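PDB 5ISU: Lmo0135 protein from Listeria monocytogenes EGD-e, which probably captures peptides outside the cell and delivers them to an ABC transporter, as a substrate-binding protein of solute-binding family 5. Local coordinates for residues A[20-25]-A[489-494]; A[209-214]-A[493-498]; A[265-270]-A[341-346]; A[334-339]-A[367-372]. All blocks are in the same frame, centred on the assembly; numbering follows the deposited sequence.

Contact 1 of 4, residues A[20-25]-A[489-494]; sequences LIIGVT and VTMFRD
Met-491 and Ile-22 lie alongside one another, their side chains running past each other in opposite directions. The sulfur SD of Met-491 rests 3.7 Å from the methyl CG2 of Ile-22. With CG of Met-491 anti to the carbonyl carbon (chi1 -57°) and the chain extended beyond it, the terminal CE carries on past Ile-22 and stops 3.5 Å from the backbone O of Gly-23. A long, flexible thioether suits this place because it can lie flat over the face of the sheet at Ile-22 and still reach Gly-23, while the beta-branched Ile-22 offers its CG2 methyl as a surface. No hydrogen bond links the two segments; the contact is van der Waals packing, a sulfur on a methyl and a methyl on a carbonyl oxygen.

Beside it, Thr-490 OG1 donates to Phe-492 O at 2.8 Å, coming from above the carbonyl plane, and Gln-487 NE2 also bonds that hydroxyl. Leu-472 and Ser-233, on two strands of another sheet, also touch Met-491. A short beta-hairpin, 486-487 with 491-492, is laid against strand 19-24, an outermost strand of a four-stranded mixed sheet, bringing the beginning and the end of this type II periplasmic-binding-protein fold together.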
loop_
_atom_site.group_PDB
_atom_site.type_symbol
_atom_site.label_atom_id
_atom_site.label_comp_id
_atom_site.label_asym_id
_atom_site.label_seq_id
_atom_site.Cartn_x
_atom_site.Cartn_y
_atom_site.Cartn_z
ATOM N N LEU A 20 13.718 19.141 11.150
ATOM C CA LEU A 20 13.504 18.536 9.837
ATOM C C LEU A 20 12.108 18.930 9.403
ATOM O O LEU A 20 11.158 18.789 10.169
ATOM C CB LEU A 20 13.592 17.016 9.875
ATOM C CG LEU A 20 13.356 16.288 8.537
ATOM C CD1 LEU A 20 14.482 16.560 7.563
ATOM C CD2 LEU A 20 13.235 14.794 8.756
ATOM N N ILE A 21 12.001 19.431 8.176
ATOM C CA ILE A 21 10.739 19.849 7.587
ATOM C C ILE A 21 10.447 18.868 6.470
ATOM O O ILE A 21 11.268 18.710 5.567
ATOM C CB ILE A 21 10.857 21.245 6.961
ATOM C CG1 ILE A 21 11.397 22.248 7.975
ATOM C CG2 ILE A 21 9.506 21.704 6.451
ATOM C CD1 ILE A 21 10.415 22.572 9.067
ATOM N N ILE A 22 9.292 18.209 6.533
ATOM C CA ILE A 22 8.907 17.218 5.526
ATOM C C ILE A 22 7.700 17.701 4.741
ATOM O O ILE A 22 6.695 18.105 5.315
ATOM C CB ILE A 22 8.564 15.880 6.186
ATOM C CG1 ILE A 22 9.650 15.482 7.187
ATOM C CG2 ILE A 22 8.329 14.799 5.121
ATOM C CD1 ILE A 22 9.399 14.147 7.851
ATOM N N GLY A 23 7.796 17.642 3.423
ATOM C CA GLY A 23 6.714 18.128 2.560
ATOM C C GLY A 23 5.704 17.036 2.282
ATOM O O GLY A 23 6.088 15.927 1.923
ATOM N N VAL A 24 4.429 17.329 2.526
ATOM C CA VAL A 24 3.337 16.403 2.207
ATOM C C VAL A 24 2.345 17.184 1.339
ATOM O O VAL A 24 2.381 18.425 1.303
ATOM C CB VAL A 24 2.672 15.809 3.452
ATOM C CG1 VAL A 24 3.676 14.983 4.221
ATOM C CG2 VAL A 24 2.081 16.888 4.340
ATOM N N THR A 25 1.453 16.474 0.665
ATOM C CA THR A 25 0.549 17.106 -0.294
ATOM C C THR A 25 -0.824 17.575 0.201
ATOM O O THR A 25 -1.383 18.512 -0.380
ATOM C CB THR A 25 0.336 16.185 -1.511
ATOM O OG1 THR A 25 -0.243 14.948 -1.081
ATOM C CG2 THR A 25 1.670 15.928 -2.224
ATOM N N VAL A 489 4.839 4.105 1.042
ATOM C CA VAL A 489 3.881 5.036 1.648
ATOM C C VAL A 489 4.412 6.161 2.561
ATOM O O VAL A 489 4.220 7.334 2.263
ATOM C CB VAL A 489 2.755 4.292 2.448
ATOM C CG1 VAL A 489 1.674 5.267 2.907
ATOM C CG2 VAL A 489 2.113 3.182 1.617
ATOM N N THR A 490 5.033 5.795 3.675
ATOM C CA THR A 490 5.442 6.749 4.709
ATOM C C THR A 490 6.793 7.398 4.565
ATOM O O THR A 490 7.219 8.094 5.477
ATOM C CB THR A 490 5.469 6.040 6.063
ATOM O OG1 THR A 490 6.590 5.142 6.111
ATOM C CG2 THR A 490 4.152 5.262 6.283
ATOM N N MET A 491 7.455 7.167 3.436
ATOM C CA MET A 491 8.810 7.677 3.139
ATOM C C MET A 491 9.835 6.901 3.918
ATOM O O MET A 491 10.628 6.197 3.324
ATOM C CB MET A 491 8.993 9.182 3.361
ATOM C CG MET A 491 8.039 10.045 2.570
ATOM S SD MET A 491 8.361 11.775 2.934
ATOM C CE MET A 491 6.982 12.550 2.115
ATOM N N PHE A 492 9.833 7.028 5.237
ATOM C CA PHE A 492 10.782 6.294 6.057
ATOM C C PHE A 492 10.073 5.488 7.126
ATOM O O PHE A 492 8.928 5.798 7.513
ATOM C CB PHE A 492 11.778 7.224 6.731
ATOM C CG PHE A 492 12.798 7.818 5.802
ATOM C CD1 PHE A 492 13.869 7.059 5.362
ATOM C CD2 PHE A 492 12.734 9.144 5.434
ATOM C CE1 PHE A 492 14.836 7.595 4.533
ATOM C CE2 PHE A 492 13.702 9.692 4.614
ATOM C CZ PHE A 492 14.750 8.911 4.153
ATOM N N ARG A 493 10.788 4.474 7.608
ATOM C CA ARG A 493 10.304 3.568 8.633
ATOM C C ARG A 493 10.433 4.235 9.969
ATOM O O ARG A 493 9.487 4.203 10.781
ATOM C CB ARG A 493 11.143 2.287 8.623
ATOM C CG ARG A 493 10.728 1.179 9.601
ATOM C CD ARG A 493 11.739 0.024 9.588
ATOM N NE ARG A 493 13.091 0.533 9.842
ATOM C CZ ARG A 493 13.600 0.816 11.038
ATOM N NH1 ARG A 493 12.915 0.603 12.139
ATOM N NH2 ARG A 493 14.813 1.329 11.125
ATOM N N ASP A 494 11.587 4.873 10.185
ATOM C CA ASP A 494 11.883 5.481 11.455
ATOM C C ASP A 494 12.768 6.732 11.297
ATOM O O ASP A 494 13.979 6.647 11.076
ATOM C CB ASP A 494 12.571 4.440 12.349
ATOM C CG ASP A 494 12.710 4.891 13.806
ATOM O OD1 ASP A 494 12.478 6.079 14.119
ATOM O OD2 ASP A 494 13.052 4.038 14.656
#

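Contact 2 of 4, residues A[209-214]-A[493-498]; sequences VTFRIT and RDLSKL
An Asx turn leading into a 3-10 turn near the C-terminus holds Leu-495 against Val-209 and Phe-211, in the hydrophobic core beneath the sheet of strands 19-24 and 208-213. The CD1 methyl of Leu-495 makes both contacts. Val-209 presents CG1 at 4.5 Å from Leu-495 CD1, and the ring of Phe-211 brings its CZ to 4.3 Å from the same methyl, which approaches the ring obliquely. Both gaps are loose van der Waals distances, so the contact is light, but all three residues are buried. Val-209 and Phe-211 stand two apart on the strand; the CB of Val-209 points toward Leu-495, whereas that of Phe-211 does not, and it is the length of the ring that brings CZ to the same methyl. Leucine suits its place because its side chain is long enough to put one methyl, CD1, against both strand residues. Ile-22 of strand 19-24 and Ala-47 of helix 39-48 also touch Leu-495, while Thr-43 and Ile-44 of that helix pack on Phe-211.

The turn that aims Leu-495 is held by Asp-494. Its OD1 accepts from Ser-496 OG at 2.6 Å and from the backbone N of Ser-496 at 3.0 Å, the latter with an N-H...O angle of 155°. Both donors come from the same face of the carboxylate, above its plane, and the other oxygen, OD2, bonds to Tyr-199 OH. This double grip fixes the carboxylate, and Leu-498 N donates to Leu-495 O across the turn. Such a pattern is that of an Asx turn leading into a single turn of 3-10 helix.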
loop_
_atom_site.group_PDB
_atom_site.type_symbol
_atom_site.label_atom_id
_atom_site.label_comp_id
_atom_site.label_asym_id
_atom_site.label_seq_id
_atom_site.Cartn_x
_atom_site.Cartn_y
_atom_site.Cartn_z
ATOM N N VAL A 209 10.261 17.872 14.193
ATOM C CA VAL A 209 9.856 17.447 12.856
ATOM C C VAL A 209 8.547 18.132 12.541
ATOM O O VAL A 209 7.612 18.086 13.332
ATOM C CB VAL A 209 9.699 15.926 12.734
ATOM C CG1 VAL A 209 9.132 15.547 11.371
ATOM C CG2 VAL A 209 11.034 15.229 12.936
ATOM N N THR A 210 8.496 18.784 11.386
ATOM C CA THR A 210 7.315 19.497 10.961
ATOM C C THR A 210 6.899 18.926 9.632
ATOM O O THR A 210 7.746 18.728 8.760
ATOM C CB THR A 210 7.611 21.001 10.769
ATOM O OG1 THR A 210 8.105 21.554 11.988
ATOM C CG2 THR A 210 6.351 21.779 10.335
ATOM N N PHE A 211 5.614 18.610 9.492
ATOM C CA PHE A 211 5.076 18.142 8.214
ATOM C C PHE A 211 4.427 19.352 7.583
ATOM O O PHE A 211 3.416 19.833 8.089
ATOM C CB PHE A 211 4.068 17.007 8.390
ATOM C CG PHE A 211 4.703 15.705 8.786
ATOM C CD1 PHE A 211 5.144 14.811 7.814
ATOM C CD2 PHE A 211 4.888 15.383 10.118
ATOM C CE1 PHE A 211 5.736 13.613 8.162
ATOM C CE2 PHE A 211 5.500 14.188 10.479
ATOM C CZ PHE A 211 5.908 13.299 9.504
ATOM N N ARG A 212 5.040 19.843 6.500
ATOM C CA ARG A 212 4.577 21.038 5.767
ATOM C C ARG A 212 3.654 20.687 4.601
ATOM O O ARG A 212 4.051 19.998 3.675
ATOM C CB ARG A 212 5.799 21.812 5.254
ATOM C CG ARG A 212 5.536 22.996 4.336
ATOM C CD ARG A 212 4.677 24.070 4.968
ATOM N NE ARG A 212 5.302 24.710 6.127
ATOM C CZ ARG A 212 4.730 25.686 6.838
ATOM N NH1 ARG A 212 3.514 26.146 6.518
ATOM N NH2 ARG A 212 5.370 26.206 7.884
ATOM N N ILE A 213 2.447 21.227 4.624
ATOM C CA ILE A 213 1.438 20.942 3.611
ATOM C C ILE A 213 1.523 21.873 2.391
ATOM O O ILE A 213 1.106 23.007 2.474
ATOM C CB ILE A 213 0.024 21.049 4.241
ATOM C CG1 ILE A 213 -0.081 20.133 5.464
ATOM C CG2 ILE A 213 -1.051 20.709 3.213
ATOM C CD1 ILE A 213 -1.395 20.228 6.208
ATOM N N THR A 214 2.059 21.384 1.268
ATOM C CA THR A 214 2.146 22.176 0.024
ATOM C C THR A 214 1.781 21.278 -1.167
ATOM O O THR A 214 2.508 20.326 -1.507
ATOM C CB THR A 214 3.533 22.842 -0.202
ATOM O OG1 THR A 214 3.939 23.550 0.979
ATOM C CG2 THR A 214 3.488 23.845 -1.402
ATOM N N ARG A 493 10.788 4.474 7.608
ATOM C CA ARG A 493 10.304 3.568 8.633
ATOM C C ARG A 493 10.433 4.235 9.969
ATOM O O ARG A 493 9.487 4.203 10.781
ATOM C CB ARG A 493 11.143 2.287 8.623
ATOM C CG ARG A 493 10.728 1.179 9.601
ATOM C CD ARG A 493 11.739 0.024 9.588
ATOM N NE ARG A 493 13.091 0.533 9.842
ATOM C CZ ARG A 493 13.600 0.816 11.038
ATOM N NH1 ARG A 493 12.915 0.603 12.139
ATOM N NH2 ARG A 493 14.813 1.329 11.125
ATOM N N ASP A 494 11.587 4.873 10.185
ATOM C CA ASP A 494 11.883 5.481 11.455
ATOM C C ASP A 494 12.768 6.732 11.297
ATOM O O ASP A 494 13.979 6.647 11.076
ATOM C CB ASP A 494 12.571 4.440 12.349
ATOM C CG ASP A 494 12.710 4.891 13.806
ATOM O OD1 ASP A 494 12.478 6.079 14.119
ATOM O OD2 ASP A 494 13.052 4.038 14.656
ATOM N N LEU A 495 12.134 7.885 11.468
ATOM C CA LEU A 495 12.781 9.180 11.345
ATOM C C LEU A 495 13.776 9.511 12.464
ATOM O O LEU A 495 14.532 10.468 12.326
ATOM C CB LEU A 495 11.707 10.279 11.291
ATOM C CG LEU A 495 10.776 10.320 10.073
ATOM C CD1 LEU A 495 9.595 11.246 10.301
ATOM C CD2 LEU A 495 11.553 10.766 8.854
ATOM N N SER A 496 13.752 8.750 13.566
ATOM C CA SER A 496 14.658 8.988 14.698
ATOM C C SER A 496 16.108 8.675 14.348
ATOM O O SER A 496 17.019 9.088 15.084
ATOM C CB SER A 496 14.251 8.151 15.926
ATOM O OG SER A 496 14.435 6.767 15.685
ATOM N N LYS A 497 16.317 7.933 13.249
ATOM C CA LYS A 497 17.663 7.618 12.747
ATOM C C LYS A 497 18.288 8.730 11.882
ATOM O O LYS A 497 19.510 8.713 11.639
ATOM C CB LYS A 497 17.663 6.303 11.964
ATOM C CG LYS A 497 17.072 5.111 12.725
ATOM C CD LYS A 497 17.646 4.939 14.126
ATOM C CE LYS A 497 16.952 3.793 14.853
ATOM N NZ LYS A 497 17.380 3.740 16.274
ATOM N N LEU A 498 17.485 9.684 11.408
ATOM C CA LEU A 498 18.048 10.786 10.588
ATOM C C LEU A 498 18.793 11.756 11.488
ATOM O O LEU A 498 18.473 11.883 12.667
ATOM C CB LEU A 498 16.961 11.531 9.802
ATOM C CG LEU A 498 16.178 10.720 8.761
ATOM C CD1 LEU A 498 15.125 11.596 8.105
ATOM C CD2 LEU A 498 17.102 10.124 7.710
#

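Contact 3 of 4, residues A[265-270]-A[341-346]; sequences ENQPAL and KLTVYY
The flat amide of Gln-267 meets strand 341-347 through its two polar corners, with OE1 4.0 Å from the methyl CD2 of Leu-342 and NE2 turned toward Thr-343. The other flat group nearby is the Tyr-345 ring, which has Thr-343 OG1 at its edge and in its plane, 3.7 Å from Tyr-345 CE1. The strand belongs to a beta-alpha-beta unit, in which 341-347 and its parallel neighbour 370-376 are joined by helix 351-365; Gln-267 reaches it from the loop between strand 248-263 and helix 273-281.

Gln-267 reaches across because its chain is extended beyond CG. It passes Thr-343 at about a right angle. A direct bond is not made, since NE2 of Gln-267 remains 4.1 Å from OG1 of Thr-343. Glutamine suits the place through having both a donor and an acceptor at the end of a long arm: OE1 is bonded to Ser-394 OG, and NE2 also bonds to Ala-391 O. Thr-343, whose hydroxyl bonds to Asp-392 O and whose backbone N bonds to Ser-394 OG, uses the same stretch, residues 391-394, so the loop and the strand are tied largely through this third segment. Leu-342 is buried, and its CD2 only packs by van der Waals contact against OE1, whose hydrogen bond goes to Ser-394.

One water bridges the two polar ends: it accepts from Gln-267 NE2 at 2.8 Å and donates to Thr-343 OG1 at 3.1 Å.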
loop_
_atom_site.group_PDB
_atom_site.type_symbol
_atom_site.label_atom_id
_atom_site.label_comp_id
_atom_site.label_asym_id
_atom_site.label_seq_id
_atom_site.Cartn_x
_atom_site.Cartn_y
_atom_site.Cartn_z
ATOM N N GLU A 265 -14.989 -7.513 -18.015
ATOM C CA GLU A 265 -15.782 -8.620 -18.547
ATOM C C GLU A 265 -17.306 -8.381 -18.572
ATOM O O GLU A 265 -18.041 -9.239 -19.044
ATOM C CB GLU A 265 -15.429 -9.933 -17.853
ATOM C CG GLU A 265 -13.967 -10.292 -18.059
ATOM C CD GLU A 265 -13.586 -11.670 -17.544
ATOM O OE1 GLU A 265 -14.454 -12.566 -17.489
ATOM O OE2 GLU A 265 -12.385 -11.870 -17.242
ATOM N N ASN A 266 -17.777 -7.245 -18.052
ATOM C CA ASN A 266 -19.209 -6.906 -18.174
ATOM C C ASN A 266 -19.522 -6.522 -19.640
ATOM O O ASN A 266 -20.679 -6.588 -20.061
ATOM C CB ASN A 266 -19.642 -5.798 -17.205
ATOM C CG ASN A 266 -19.726 -6.274 -15.760
ATOM O OD1 ASN A 266 -19.734 -7.482 -15.480
ATOM N ND2 ASN A 266 -19.822 -5.321 -14.831
ATOM N N GLN A 267 -18.496 -6.112 -20.400
ATOM C CA GLN A 267 -18.670 -5.845 -21.829
ATOM C C GLN A 267 -18.576 -7.216 -22.488
ATOM O O GLN A 267 -17.584 -7.905 -22.310
ATOM C CB GLN A 267 -17.604 -4.896 -22.400
ATOM C CG GLN A 267 -17.725 -3.455 -21.913
ATOM C CD GLN A 267 -17.006 -2.459 -22.817
ATOM O OE1 GLN A 267 -16.212 -2.840 -23.677
ATOM N NE2 GLN A 267 -17.294 -1.174 -22.631
ATOM N N PRO A 268 -19.621 -7.635 -23.225
ATOM C CA PRO A 268 -19.592 -8.978 -23.829
ATOM C C PRO A 268 -18.297 -9.351 -24.578
ATOM O O PRO A 268 -17.783 -10.444 -24.379
ATOM C CB PRO A 268 -20.786 -8.958 -24.785
ATOM C CG PRO A 268 -21.724 -7.958 -24.205
ATOM C CD PRO A 268 -20.885 -6.926 -23.506
ATOM N N ALA A 269 -17.767 -8.448 -25.399
ATOM C CA ALA A 269 -16.563 -8.750 -26.191
ATOM C C ALA A 269 -15.339 -9.203 -25.370
ATOM O O ALA A 269 -14.623 -10.112 -25.785
ATOM C CB ALA A 269 -16.195 -7.564 -27.074
ATOM N N LEU A 270 -15.121 -8.591 -24.205
ATOM C CA LEU A 270 -13.986 -8.936 -23.334
ATOM C C LEU A 270 -14.123 -10.256 -22.542
ATOM O O LEU A 270 -13.215 -10.611 -21.768
ATOM C CB LEU A 270 -13.694 -7.780 -22.385
ATOM C CG LEU A 270 -13.249 -6.532 -23.144
ATOM C CD1 LEU A 270 -13.340 -5.330 -22.228
ATOM C CD2 LEU A 270 -11.845 -6.705 -23.728
ATOM N N LYS A 341 -15.788 -0.089 -31.194
ATOM C CA LYS A 341 -14.706 0.670 -30.580
ATOM C C LYS A 341 -14.650 0.420 -29.077
ATOM O O LYS A 341 -15.687 0.267 -28.432
ATOM C CB LYS A 341 -14.927 2.158 -30.891
ATOM C CG LYS A 341 -14.935 2.447 -32.397
ATOM C CD LYS A 341 -15.612 3.756 -32.778
ATOM C CE LYS A 341 -14.834 4.988 -32.361
ATOM N NZ LYS A 341 -15.559 6.235 -32.742
ATOM N N LEU A 342 -13.433 0.363 -28.534
ATOM C CA LEU A 342 -13.223 0.117 -27.106
ATOM C C LEU A 342 -12.822 1.387 -26.395
ATOM O O LEU A 342 -12.247 2.288 -27.003
ATOM C CB LEU A 342 -12.155 -0.952 -26.882
ATOM C CG LEU A 342 -12.464 -2.354 -27.406
ATOM C CD1 LEU A 342 -11.297 -3.284 -27.097
ATOM C CD2 LEU A 342 -13.763 -2.895 -26.805
ATOM N N THR A 343 -13.120 1.441 -25.100
ATOM C CA THR A 343 -12.825 2.600 -24.278
ATOM C C THR A 343 -11.810 2.297 -23.173
ATOM O O THR A 343 -11.869 1.242 -22.524
ATOM C CB THR A 343 -14.115 3.153 -23.626
ATOM O OG1 THR A 343 -14.786 2.110 -22.897
ATOM C CG2 THR A 343 -15.065 3.702 -24.688
ATOM N N VAL A 344 -10.860 3.215 -22.986
ATOM C CA VAL A 344 -9.891 3.107 -21.893
ATOM C C VAL A 344 -10.161 4.276 -20.952
ATOM O O VAL A 344 -10.087 5.437 -21.348
ATOM C CB VAL A 344 -8.425 3.070 -22.357
ATOM C CG1 VAL A 344 -8.082 4.237 -23.287
ATOM C CG2 VAL A 344 -7.489 3.032 -21.149
ATOM N N TYR A 345 -10.543 3.957 -19.722
ATOM C CA TYR A 345 -10.848 4.974 -18.714
ATOM C C TYR A 345 -9.678 5.086 -17.757
ATOM O O TYR A 345 -9.181 4.089 -17.271
ATOM C CB TYR A 345 -12.147 4.634 -17.953
ATOM C CG TYR A 345 -13.442 5.079 -18.625
ATOM C CD1 TYR A 345 -13.934 4.431 -19.763
ATOM C CD2 TYR A 345 -14.203 6.121 -18.085
ATOM C CE1 TYR A 345 -15.126 4.837 -20.365
ATOM C CE2 TYR A 345 -15.392 6.534 -18.680
ATOM C CZ TYR A 345 -15.852 5.894 -19.815
ATOM O OH TYR A 345 -17.044 6.305 -20.384
ATOM N N TYR A 346 -9.264 6.314 -17.480
ATOM C CA TYR A 346 -8.140 6.568 -16.596
ATOM C C TYR A 346 -8.282 7.952 -15.950
ATOM O O TYR A 346 -9.235 8.687 -16.239
ATOM C CB TYR A 346 -6.830 6.430 -17.391
ATOM C CG TYR A 346 -6.703 7.374 -18.563
ATOM C CD1 TYR A 346 -7.293 7.079 -19.793
ATOM C CD2 TYR A 346 -5.968 8.549 -18.454
ATOM C CE1 TYR A 346 -7.184 7.946 -20.869
ATOM C CE2 TYR A 346 -5.848 9.426 -19.518
ATOM C CZ TYR A 346 -6.454 9.125 -20.724
ATOM O OH TYR A 346 -6.331 9.997 -21.769
HETATM O O HOH W 1 -16.923 0.699 -24.670
#

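Contact 4 of 4, residues A[334-339]-A[367-372]; sequences SGFDTS and IGVTLD
Thr-338 reaches Gly-368 because a chi1 of 171° swings OG1 to the far side of CB from the backbone N, out toward the facing loop. Phe-336 has a similar first torsion, 173°, which carries its ring toward Val-369. The threonine hydroxyl donates to the carbonyl O of Gly-368 over a short 2.5 Å, nearly in line with the C=O bond (C=O...OG1 angle 167°), and CB of Thr-338 follows to 3.3 Å from that oxygen. Threonine is exposed here, and its short hydroxyl arm is enough to reach the carbonyl of the facing loop.

Farther in, CE2 of Phe-336 comes within 4.2 Å of CG1 of Val-369, a methyl set obliquely to the ring. Ala-269 also touches Phe-336, while Val-369 is buried among Leu-342, Tyr-364 and Val-331. The aromatic ring thus bridges from an exposed loop to a packed interior.

Both loops leave helices through a glycine with positive phi. Gly-335 follows helix 324-334, with backbone angles that would push any side chain into the carbonyl oxygen of Ser-334. Gly-368 follows helix 351-365, where Val-369 N bonds to Tyr-364 O and Gly-368 N to Lys-365 O. The carbonyl taken by Thr-338 therefore belongs to the C-prime residue of a Schellman motif, at the turn from helix to strand in a beta-alpha-beta crossover.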
loop_
_atom_site.group_PDB
_atom_site.type_symbol
_atom_site.label_atom_id
_atom_site.label_comp_id
_atom_site.label_asym_id
_atom_site.label_seq_id
_atom_site.Cartn_x
_atom_site.Cartn_y
_atom_site.Cartn_z
ATOM N N SER A 334 -11.129 -14.459 -32.101
ATOM C CA SER A 334 -12.038 -13.893 -31.113
ATOM C C SER A 334 -13.483 -13.786 -31.602
ATOM O O SER A 334 -14.421 -14.182 -30.899
ATOM C CB SER A 334 -11.553 -12.499 -30.719
ATOM O OG SER A 334 -12.443 -11.879 -29.818
ATOM N N GLY A 335 -13.638 -13.266 -32.819
ATOM C CA GLY A 335 -14.944 -13.015 -33.415
ATOM C C GLY A 335 -15.364 -11.584 -33.116
ATOM O O GLY A 335 -16.504 -11.193 -33.356
ATOM N N PHE A 336 -14.429 -10.808 -32.576
ATOM C CA PHE A 336 -14.671 -9.413 -32.251
ATOM C C PHE A 336 -14.794 -8.626 -33.553
ATOM O O PHE A 336 -13.921 -8.712 -34.423
ATOM C CB PHE A 336 -13.510 -8.880 -31.385
ATOM C CG PHE A 336 -13.557 -7.396 -31.126
ATOM C CD1 PHE A 336 -14.456 -6.864 -30.209
ATOM C CD2 PHE A 336 -12.671 -6.535 -31.772
ATOM C CE1 PHE A 336 -14.492 -5.499 -29.961
ATOM C CE2 PHE A 336 -12.698 -5.170 -31.523
ATOM C CZ PHE A 336 -13.612 -4.652 -30.616
ATOM N N ASP A 337 -15.893 -7.898 -33.712
ATOM C CA ASP A 337 -16.057 -7.088 -34.904
ATOM C C ASP A 337 -15.337 -5.778 -34.713
ATOM O O ASP A 337 -15.801 -4.900 -33.982
ATOM C CB ASP A 337 -17.526 -6.871 -35.255
ATOM C CG ASP A 337 -18.158 -8.102 -35.875
ATOM O OD1 ASP A 337 -17.605 -9.214 -35.698
ATOM O OD2 ASP A 337 -19.204 -7.960 -36.548
ATOM N N THR A 338 -14.182 -5.678 -35.370
ATOM C CA THR A 338 -13.344 -4.478 -35.329
ATOM C C THR A 338 -14.123 -3.174 -35.578
ATOM O O THR A 338 -13.641 -2.092 -35.241
ATOM C CB THR A 338 -12.164 -4.595 -36.316
ATOM O OG1 THR A 338 -11.495 -3.335 -36.406
ATOM C CG2 THR A 338 -12.637 -5.003 -37.709
ATOM N N SER A 339 -15.311 -3.291 -36.179
ATOM C CA SER A 339 -16.216 -2.151 -36.397
ATOM C C SER A 339 -16.491 -1.423 -35.082
ATOM O O SER A 339 -16.618 -0.196 -35.055
ATOM C CB SER A 339 -17.562 -2.641 -36.947
ATOM O OG SER A 339 -17.394 -3.414 -38.113
ATOM N N ILE A 367 -3.094 -3.716 -34.425
ATOM C CA ILE A 367 -3.686 -5.071 -34.525
ATOM C C ILE A 367 -5.153 -5.016 -34.994
ATOM O O ILE A 367 -5.900 -5.972 -34.807
ATOM C CB ILE A 367 -3.554 -5.922 -33.219
ATOM C CG1 ILE A 367 -4.371 -5.344 -32.053
ATOM C CG2 ILE A 367 -2.092 -6.067 -32.837
ATOM C CD1 ILE A 367 -4.563 -6.317 -30.901
ATOM N N GLY A 368 -5.549 -3.895 -35.599
ATOM C CA GLY A 368 -6.903 -3.718 -36.128
ATOM C C GLY A 368 -7.993 -3.404 -35.117
ATOM O O GLY A 368 -9.181 -3.530 -35.442
ATOM N N VAL A 369 -7.610 -2.985 -33.906
ATOM C CA VAL A 369 -8.583 -2.654 -32.840
ATOM C C VAL A 369 -8.564 -1.149 -32.562
ATOM O O VAL A 369 -7.501 -0.584 -32.346
ATOM C CB VAL A 369 -8.271 -3.424 -31.526
ATOM C CG1 VAL A 369 -9.222 -3.009 -30.400
ATOM C CG2 VAL A 369 -8.326 -4.928 -31.756
ATOM N N THR A 370 -9.740 -0.514 -32.559
ATOM C CA THR A 370 -9.855 0.931 -32.309
ATOM C C THR A 370 -10.126 1.190 -30.828
ATOM O O THR A 370 -11.101 0.671 -30.272
ATOM C CB THR A 370 -10.987 1.567 -33.144
ATOM O OG1 THR A 370 -10.807 1.240 -34.525
ATOM C CG2 THR A 370 -11.007 3.092 -32.982
ATOM N N LEU A 371 -9.269 1.995 -30.199
ATOM C CA LEU A 371 -9.401 2.328 -28.783
ATOM C C LEU A 371 -9.629 3.825 -28.628
ATOM O O LEU A 371 -8.885 4.623 -29.190
ATOM C CB LEU A 371 -8.128 1.932 -28.026
ATOM C CG LEU A 371 -8.140 2.081 -26.498
ATOM C CD1 LEU A 371 -9.046 1.033 -25.887
ATOM C CD2 LEU A 371 -6.738 1.963 -25.906
ATOM N N ASP A 372 -10.655 4.193 -27.862
ATOM C CA ASP A 372 -10.999 5.591 -27.595
ATOM C C ASP A 372 -10.554 5.949 -26.192
ATOM O O ASP A 372 -10.929 5.266 -25.243
ATOM C CB ASP A 372 -12.518 5.799 -27.655
ATOM C CG ASP A 372 -13.094 5.640 -29.054
ATOM O OD1 ASP A 372 -12.456 6.080 -30.041
ATOM O OD2 ASP A 372 -14.224 5.120 -29.151
#

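Overall arrangement
The four contacts form two pairs on opposite sides of the chain's centre. Contacts 1 and 2, with centres about 5 Å apart, end on the same C-terminal stretch and meet neighbouring parallel strands of one sheet; Ile-22 N, probably hydrogen-bonded, lies 2.8 Å from Thr-210 O. Contacts 3 and 4, about 11 Å apart between centres, adjoin strands 341-347 and 370-376, and their segments alternate along the chain. Both are nested within the loops that contacts 1 and 2 close. Between the pairs, centres lie about 38 to 51 Å apart. No ligand marks the binding site; in relatives, peptide is held between two lobes.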